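Local coordinates for protein endoglucanase, family GH5 (Zobellia galactanivorans, PDB 6GL2) that probably cleaves beta-glucosidic linkages in hemicellulose, with mixed-linked glucan a likely substrate, at residues L253-I259 with A297-I303; R287-E292 with Y328-A334. One frame throughout, in Å; residues are numbered along the deposited sequence.

Contact 1. Residues L253-I259 with A297-I303; sequences LAELDKI and ACAERGI
The R301 guanidinium takes up two acceptors at its edge, both in its plane: the carboxylate oxygen OD1 of D257 on one side and the backbone oxygen of A297 on another. The grip on D257 is side-on, with R301 NE and NH2 each 2.8 Å from D257 OD1, so one oxygen receives both bonds. NE meets it nearly along the C-O axis, whereas NH2 arrives on the syn side, tilted out of the carboxylate plane; the two flat groups lie 25° apart. R260 NH1 adds a further salt bridge to D257 OD1, so two arginines converge on this one oxygen, and their charge would probably keep the D257 carboxylate ionised. R301 NH1 turns back to A297 O at 3.0 Å (N-H...O 164°), which helps fix the rotation of the guanidinium. L253 CD2 lies obliquely to that group, 3.7 Å from R301 NH2, and L256 CB is 3.9 Å from R301 CD. The arginine chain, straight from CG to NE (chi3 180°), reaches across to the other helix. Beneath this polar bridge the contact is apolar. A297 CB receives L256 CD1 at 3.4 Å, tighter than ordinary van der Waals contact, with L253 CD2 beside it, and farther along I259 CG2 approaches I303 CD1. A Schellman motif with positive phi at G302 ends helix 284-301 and brings I303 into this layer. In the TIM barrel, helices 246-266 and 284-301 run roughly parallel, their local axes 10.6 Å apart; L256 and I259 of helix 246-266, together with I303 just after helix 284-301, all touch M273 of strand 271-276.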
loop_
_atom_site.group_PDB
_atom_site.type_symbol
_atom_site.label_atom_id
_atom_site.label_comp_id
_atom_site.label_asym_id
_atom_site.label_seq_id
_atom_site.Cartn_x
_atom_site.Cartn_y
_atom_site.Cartn_z
ATOM N N LEU A 253 12.018 -14.461 -9.063
ATOM C CA LEU A 253 11.012 -15.464 -8.986
ATOM C C LEU A 253 11.131 -16.171 -7.602
ATOM O O LEU A 253 10.110 -16.578 -7.023
ATOM C CB LEU A 253 11.112 -16.507 -10.105
ATOM C CG LEU A 253 10.824 -16.016 -11.493
ATOM C CD1 LEU A 253 10.803 -17.229 -12.426
ATOM C CD2 LEU A 253 9.442 -15.311 -11.507
ATOM N N ALA A 254 12.345 -16.314 -7.047
ATOM C CA ALA A 254 12.496 -16.951 -5.756
ATOM C C ALA A 254 11.845 -16.093 -4.680
ATOM O O ALA A 254 11.236 -16.573 -3.757
ATOM C CB ALA A 254 13.968 -17.166 -5.400
ATOM N N GLU A 255 12.027 -14.766 -4.762
ATOM C CA GLU A 255 11.350 -13.801 -3.854
ATOM C C GLU A 255 9.845 -13.965 -3.910
ATOM O O GLU A 255 9.166 -14.096 -2.884
ATOM C CB GLU A 255 11.830 -12.378 -4.232
ATOM C CG GLU A 255 11.062 -11.211 -3.621
ATOM C CD GLU A 255 11.321 -11.030 -2.172
ATOM O OE1 GLU A 255 10.653 -10.118 -1.560
ATOM O OE2 GLU A 255 12.136 -11.786 -1.503
ATOM N N LEU A 256 9.313 -13.908 -5.123
ATOM C CA LEU A 256 7.885 -13.981 -5.311
ATOM C C LEU A 256 7.323 -15.346 -4.853
ATOM O O LEU A 256 6.203 -15.487 -4.348
ATOM C CB LEU A 256 7.431 -13.609 -6.715
ATOM C CG LEU A 256 7.759 -12.135 -7.067
ATOM C CD1 LEU A 256 7.389 -11.848 -8.549
ATOM C CD2 LEU A 256 7.081 -11.099 -6.170
ATOM N N ASP A 257 8.120 -16.416 -5.083
ATOM C CA ASP A 257 7.724 -17.797 -4.676
ATOM C C ASP A 257 7.718 -17.987 -3.141
ATOM O O ASP A 257 6.888 -18.657 -2.617
ATOM C CB ASP A 257 8.617 -18.879 -5.349
ATOM C CG ASP A 257 8.434 -18.962 -6.804
ATOM O OD1 ASP A 257 7.407 -18.595 -7.386
ATOM O OD2 ASP A 257 9.284 -19.680 -7.445
ATOM N N LYS A 258 8.631 -17.286 -2.443
ATOM C CA LYS A 258 8.630 -17.225 -0.997
ATOM C C LYS A 258 7.305 -16.662 -0.441
ATOM O O LYS A 258 6.661 -17.156 0.455
ATOM C CB LYS A 258 9.831 -16.429 -0.495
ATOM C CG LYS A 258 9.939 -16.018 0.918
ATOM C CD LYS A 258 11.249 -15.209 1.121
ATOM C CE LYS A 258 11.168 -13.653 0.887
ATOM N NZ LYS A 258 12.302 -12.634 1.157
ATOM N N ILE A 259 6.900 -15.539 -1.054
ATOM C CA ILE A 259 5.651 -14.848 -0.680
ATOM C C ILE A 259 4.445 -15.753 -1.001
ATOM O O ILE A 259 3.539 -15.963 -0.202
ATOM C CB ILE A 259 5.573 -13.523 -1.456
ATOM C CG1 ILE A 259 6.730 -12.600 -1.049
ATOM C CG2 ILE A 259 4.158 -12.914 -1.383
ATOM C CD1 ILE A 259 6.872 -11.409 -1.977
ATOM N N ALA A 297 5.237 -11.812 -13.393
ATOM C CA ALA A 297 5.492 -12.808 -12.349
ATOM C C ALA A 297 4.426 -12.734 -11.246
ATOM O O ALA A 297 3.906 -13.694 -10.727
ATOM C CB ALA A 297 6.871 -12.713 -11.803
ATOM N N CYS A 298 4.024 -11.480 -10.931
ATOM C CA CYS A 298 2.942 -11.295 -9.988
ATOM C C CYS A 298 1.632 -11.790 -10.563
ATOM O O CYS A 298 0.890 -12.511 -9.874
ATOM C CB CYS A 298 2.801 -9.767 -9.610
ATOM S SG CYS A 298 4.085 -9.191 -8.489
ATOM N N ALA A 299 1.310 -11.411 -11.797
ATOM C CA ALA A 299 0.048 -11.805 -12.406
ATOM C C ALA A 299 -0.068 -13.355 -12.480
ATOM O O ALA A 299 -1.121 -13.882 -12.126
ATOM C CB ALA A 299 -0.087 -11.198 -13.780
ATOM N N GLU A 300 1.012 -14.044 -12.789
ATOM C CA GLU A 300 1.013 -15.522 -12.853
ATOM C C GLU A 300 0.747 -16.160 -11.519
ATOM O O GLU A 300 0.218 -17.275 -11.459
ATOM C CB GLU A 300 2.330 -16.011 -13.454
ATOM C CG GLU A 300 2.362 -15.565 -14.917
ATOM C CD GLU A 300 3.440 -16.103 -15.798
ATOM O OE1 GLU A 300 4.465 -16.595 -15.286
ATOM O OE2 GLU A 300 3.195 -15.966 -17.032
ATOM N N ARG A 301 1.076 -15.508 -10.426
ATOM C CA ARG A 301 0.866 -15.938 -9.085
ATOM C C ARG A 301 -0.435 -15.432 -8.452
ATOM O O ARG A 301 -0.725 -15.813 -7.319
ATOM C CB ARG A 301 2.069 -15.596 -8.245
ATOM C CG ARG A 301 3.296 -16.427 -8.632
ATOM C CD ARG A 301 4.610 -15.808 -8.184
ATOM N NE ARG A 301 5.720 -16.663 -8.592
ATOM C CZ ARG A 301 6.080 -16.832 -9.818
ATOM N NH1 ARG A 301 5.624 -16.102 -10.817
ATOM N NH2 ARG A 301 7.014 -17.782 -10.077
ATOM N N GLY A 302 -1.189 -14.558 -9.126
ATOM C CA GLY A 302 -2.429 -14.057 -8.566
ATOM C C GLY A 302 -2.209 -12.924 -7.557
ATOM O O GLY A 302 -3.109 -12.664 -6.764
ATOM N N ILE A 303 -1.030 -12.386 -7.562
ATOM C CA ILE A 303 -0.638 -11.249 -6.675
ATOM C C ILE A 303 -0.918 -9.968 -7.454
ATOM O O ILE A 303 -0.527 -9.821 -8.576
ATOM C CB ILE A 303 0.841 -11.292 -6.338
ATOM C CG1 ILE A 303 1.200 -12.597 -5.567
ATOM C CG2 ILE A 303 1.373 -10.018 -5.598
ATOM C CD1 ILE A 303 2.674 -12.899 -5.361
#

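Contact 2. Residues R287-E292 with Y328-A334; sequences RLAHAE and YPEIAEA
R287, L288 and A291 of helix 284-301 meet Y328, I331 and A334 at the start of helix 329-336, the last of the chain, in the outer helical layer of the (beta/alpha)8 TIM barrel. The two helices are close to parallel, with local axes 8.7 Å apart and 15° between their directions. Apolar packing fills most of the interface. L288 has CG anti to the backbone N (chi1 -178°), a setting that carries CD1 across to the other helix, where it rests 3.9 Å from A334 CB and also meets the E330 backbone oxygen. The L288 and E330 side chains lie alongside each other, pointing the same way. Deeper in, A291 CB faces I331 CG2 at 3.9 Å. The cationic group forms a second kind of contact. The R287 chain bends at chi3 (81°), and I331 CD1 sits over one guanidinium face, offset toward the rim. The guanidinium stands almost perpendicular to the Y328 ring and brings its edge to it, R287 NH1 lying 3.7 Å from both CD2 and CE2 of Y328. R287 NH2 also hydrogen-bonds S278 O, so the group is held from the loop after strand 271-276, while the side chains of R287 and I331 both touch W307. An alanine in place of R287 would probably leave S278 O without this mate and a gap beside I331 CD1 and the Y328 ring. Solvent makes the third kind: one water lies between the helices, 2.8 Å from E292 O and 2.8 Å from A334 O, placed to donate to either oxygen, though it has more acceptors around it than protons to give.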
loop_
_atom_site.group_PDB
_atom_site.type_symbol
_atom_site.label_atom_id
_atom_site.label_comp_id
_atom_site.label_asym_id
_atom_site.label_seq_id
_atom_site.Cartn_x
_atom_site.Cartn_y
_atom_site.Cartn_z
ATOM N N ARG A 287 14.879 -0.822 -16.795
ATOM C CA ARG A 287 13.691 -0.550 -15.997
ATOM C C ARG A 287 12.468 -1.177 -16.621
ATOM O O ARG A 287 11.607 -1.719 -15.986
ATOM C CB ARG A 287 13.416 0.921 -15.767
ATOM C CG ARG A 287 14.311 1.610 -14.831
ATOM C CD ARG A 287 13.789 3.025 -14.697
ATOM N NE ARG A 287 12.678 3.335 -13.808
ATOM C CZ ARG A 287 11.974 4.469 -13.781
ATOM N NH1 ARG A 287 11.954 5.256 -14.805
ATOM N NH2 ARG A 287 11.269 4.835 -12.698
ATOM N N LEU A 288 12.344 -1.043 -17.957
ATOM C CA LEU A 288 11.256 -1.597 -18.659
ATOM C C LEU A 288 11.238 -3.138 -18.601
ATOM O O LEU A 288 10.168 -3.768 -18.359
ATOM C CB LEU A 288 11.274 -1.197 -20.170
ATOM C CG LEU A 288 10.133 -1.692 -21.016
ATOM C CD1 LEU A 288 8.726 -1.377 -20.476
ATOM C CD2 LEU A 288 10.316 -1.200 -22.478
ATOM N N ALA A 289 12.390 -3.763 -18.849
ATOM C CA ALA A 289 12.512 -5.221 -18.745
ATOM C C ALA A 289 12.135 -5.727 -17.355
ATOM O O ALA A 289 11.418 -6.679 -17.218
ATOM C CB ALA A 289 13.929 -5.699 -19.067
ATOM N N HIS A 290 12.608 -5.051 -16.338
ATOM C CA HIS A 290 12.319 -5.413 -14.951
ATOM C C HIS A 290 10.799 -5.252 -14.685
ATOM O O HIS A 290 10.162 -6.140 -14.100
ATOM C CB HIS A 290 13.112 -4.495 -14.025
ATOM C CG HIS A 290 12.739 -4.686 -12.601
ATOM N ND1 HIS A 290 11.770 -3.900 -11.989
ATOM C CD2 HIS A 290 13.236 -5.536 -11.624
ATOM C CE1 HIS A 290 11.722 -4.245 -10.728
ATOM N NE2 HIS A 290 12.517 -5.335 -10.511
ATOM N N ALA A 291 10.165 -4.134 -15.130
ATOM C CA ALA A 291 8.737 -3.914 -14.907
ATOM C C ALA A 291 7.913 -4.991 -15.548
ATOM O O ALA A 291 6.946 -5.526 -14.962
ATOM C CB ALA A 291 8.346 -2.471 -15.309
ATOM N N GLU A 292 8.245 -5.262 -16.817
ATOM C CA GLU A 292 7.522 -6.298 -17.569
ATOM C C GLU A 292 7.550 -7.654 -16.834
ATOM O O GLU A 292 6.555 -8.334 -16.694
ATOM C CB GLU A 292 8.223 -6.467 -18.960
ATOM C CG GLU A 292 7.907 -5.417 -20.045
ATOM C CD GLU A 292 8.771 -5.472 -21.278
ATOM O OE1 GLU A 292 9.805 -6.195 -21.248
ATOM O OE2 GLU A 292 8.446 -4.740 -22.275
ATOM N N TYR A 328 6.863 7.787 -18.918
ATOM C CA TYR A 328 7.270 6.465 -19.275
ATOM C C TYR A 328 6.132 5.521 -19.572
ATOM O O TYR A 328 5.809 4.618 -18.794
ATOM C CB TYR A 328 8.255 5.853 -18.266
ATOM C CG TYR A 328 9.535 6.660 -18.136
ATOM C CD1 TYR A 328 10.413 6.705 -19.219
ATOM C CD2 TYR A 328 9.909 7.365 -16.998
ATOM C CE1 TYR A 328 11.570 7.410 -19.155
ATOM C CE2 TYR A 328 11.075 8.124 -16.913
ATOM C CZ TYR A 328 11.914 8.170 -18.036
ATOM O OH TYR A 328 13.086 8.898 -17.896
ATOM N N PRO A 329 5.412 5.822 -20.664
ATOM C CA PRO A 329 4.202 5.056 -20.937
ATOM C C PRO A 329 4.476 3.549 -21.089
ATOM O O PRO A 329 3.595 2.761 -20.796
ATOM C CB PRO A 329 3.697 5.633 -22.234
ATOM C CG PRO A 329 4.849 6.267 -22.872
ATOM C CD PRO A 329 5.691 6.800 -21.754
ATOM N N GLU A 330 5.676 3.191 -21.572
ATOM C CA GLU A 330 5.929 1.772 -21.800
ATOM C C GLU A 330 6.040 0.992 -20.497
ATOM O O GLU A 330 5.659 -0.143 -20.442
ATOM C CB GLU A 330 7.180 1.561 -22.644
ATOM C CG GLU A 330 7.085 2.203 -24.008
ATOM C CD GLU A 330 5.724 2.010 -24.635
ATOM O OE1 GLU A 330 5.364 0.831 -24.949
ATOM O OE2 GLU A 330 4.962 3.022 -24.785
ATOM N N ILE A 331 6.518 1.623 -19.408
ATOM C CA ILE A 331 6.477 0.990 -18.076
ATOM C C ILE A 331 5.044 0.713 -17.708
ATOM O O ILE A 331 4.713 -0.345 -17.218
ATOM C CB ILE A 331 7.267 1.778 -16.994
ATOM C CG1 ILE A 331 8.774 1.817 -17.322
ATOM C CG2 ILE A 331 7.014 1.214 -15.582
ATOM C CD1 ILE A 331 9.636 2.679 -16.424
ATOM N N ALA A 332 4.221 1.782 -17.834
ATOM C CA ALA A 332 2.804 1.613 -17.473
ATOM C C ALA A 332 2.141 0.463 -18.244
ATOM O O ALA A 332 1.442 -0.361 -17.692
ATOM C CB ALA A 332 2.031 2.923 -17.616
ATOM N N GLU A 333 2.426 0.495 -19.544
ATOM C CA GLU A 333 1.802 -0.520 -20.414
ATOM C C GLU A 333 2.292 -1.900 -20.063
ATOM O O GLU A 333 1.511 -2.842 -20.095
ATOM C CB GLU A 333 2.072 -0.168 -21.881
ATOM C CG GLU A 333 1.187 0.971 -22.356
ATOM C CD GLU A 333 1.769 1.777 -23.508
ATOM O OE1 GLU A 333 2.706 1.266 -24.147
ATOM O OE2 GLU A 333 1.292 2.888 -23.786
ATOM N N ALA A 334 3.546 -2.028 -19.667
ATOM C CA ALA A 334 4.116 -3.323 -19.289
ATOM C C ALA A 334 3.505 -3.852 -18.034
ATOM O O ALA A 334 3.348 -5.086 -17.880
ATOM C CB ALA A 334 5.596 -3.151 -19.029
HETATM O O HOH W 1 4.166 -7.792 -17.977
#

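Contacts 1 and 2 share helix 284-301, using it at different points along its length: residues 287-292 pair with the C-terminal helix 329-336, and residues 297-303, from its last turns onward, pair with helix 246-266. Their centres are 18 Å apart and their nearest atoms about 5 Å, without touching. Along the chain the segments alternate, in the order 253-259, 287-292, 297-303, 328-334. Helix 284-301 connects strands 271-276 and 304-307, so together the contacts join three successive helices around the barrel, near its closure. The L253 side chain is about 9 Å from that of D248, and the R287 side chain about 10 Å from that of T242, both magnesium-binding residues of this protein, although no magnesium is bound in this model.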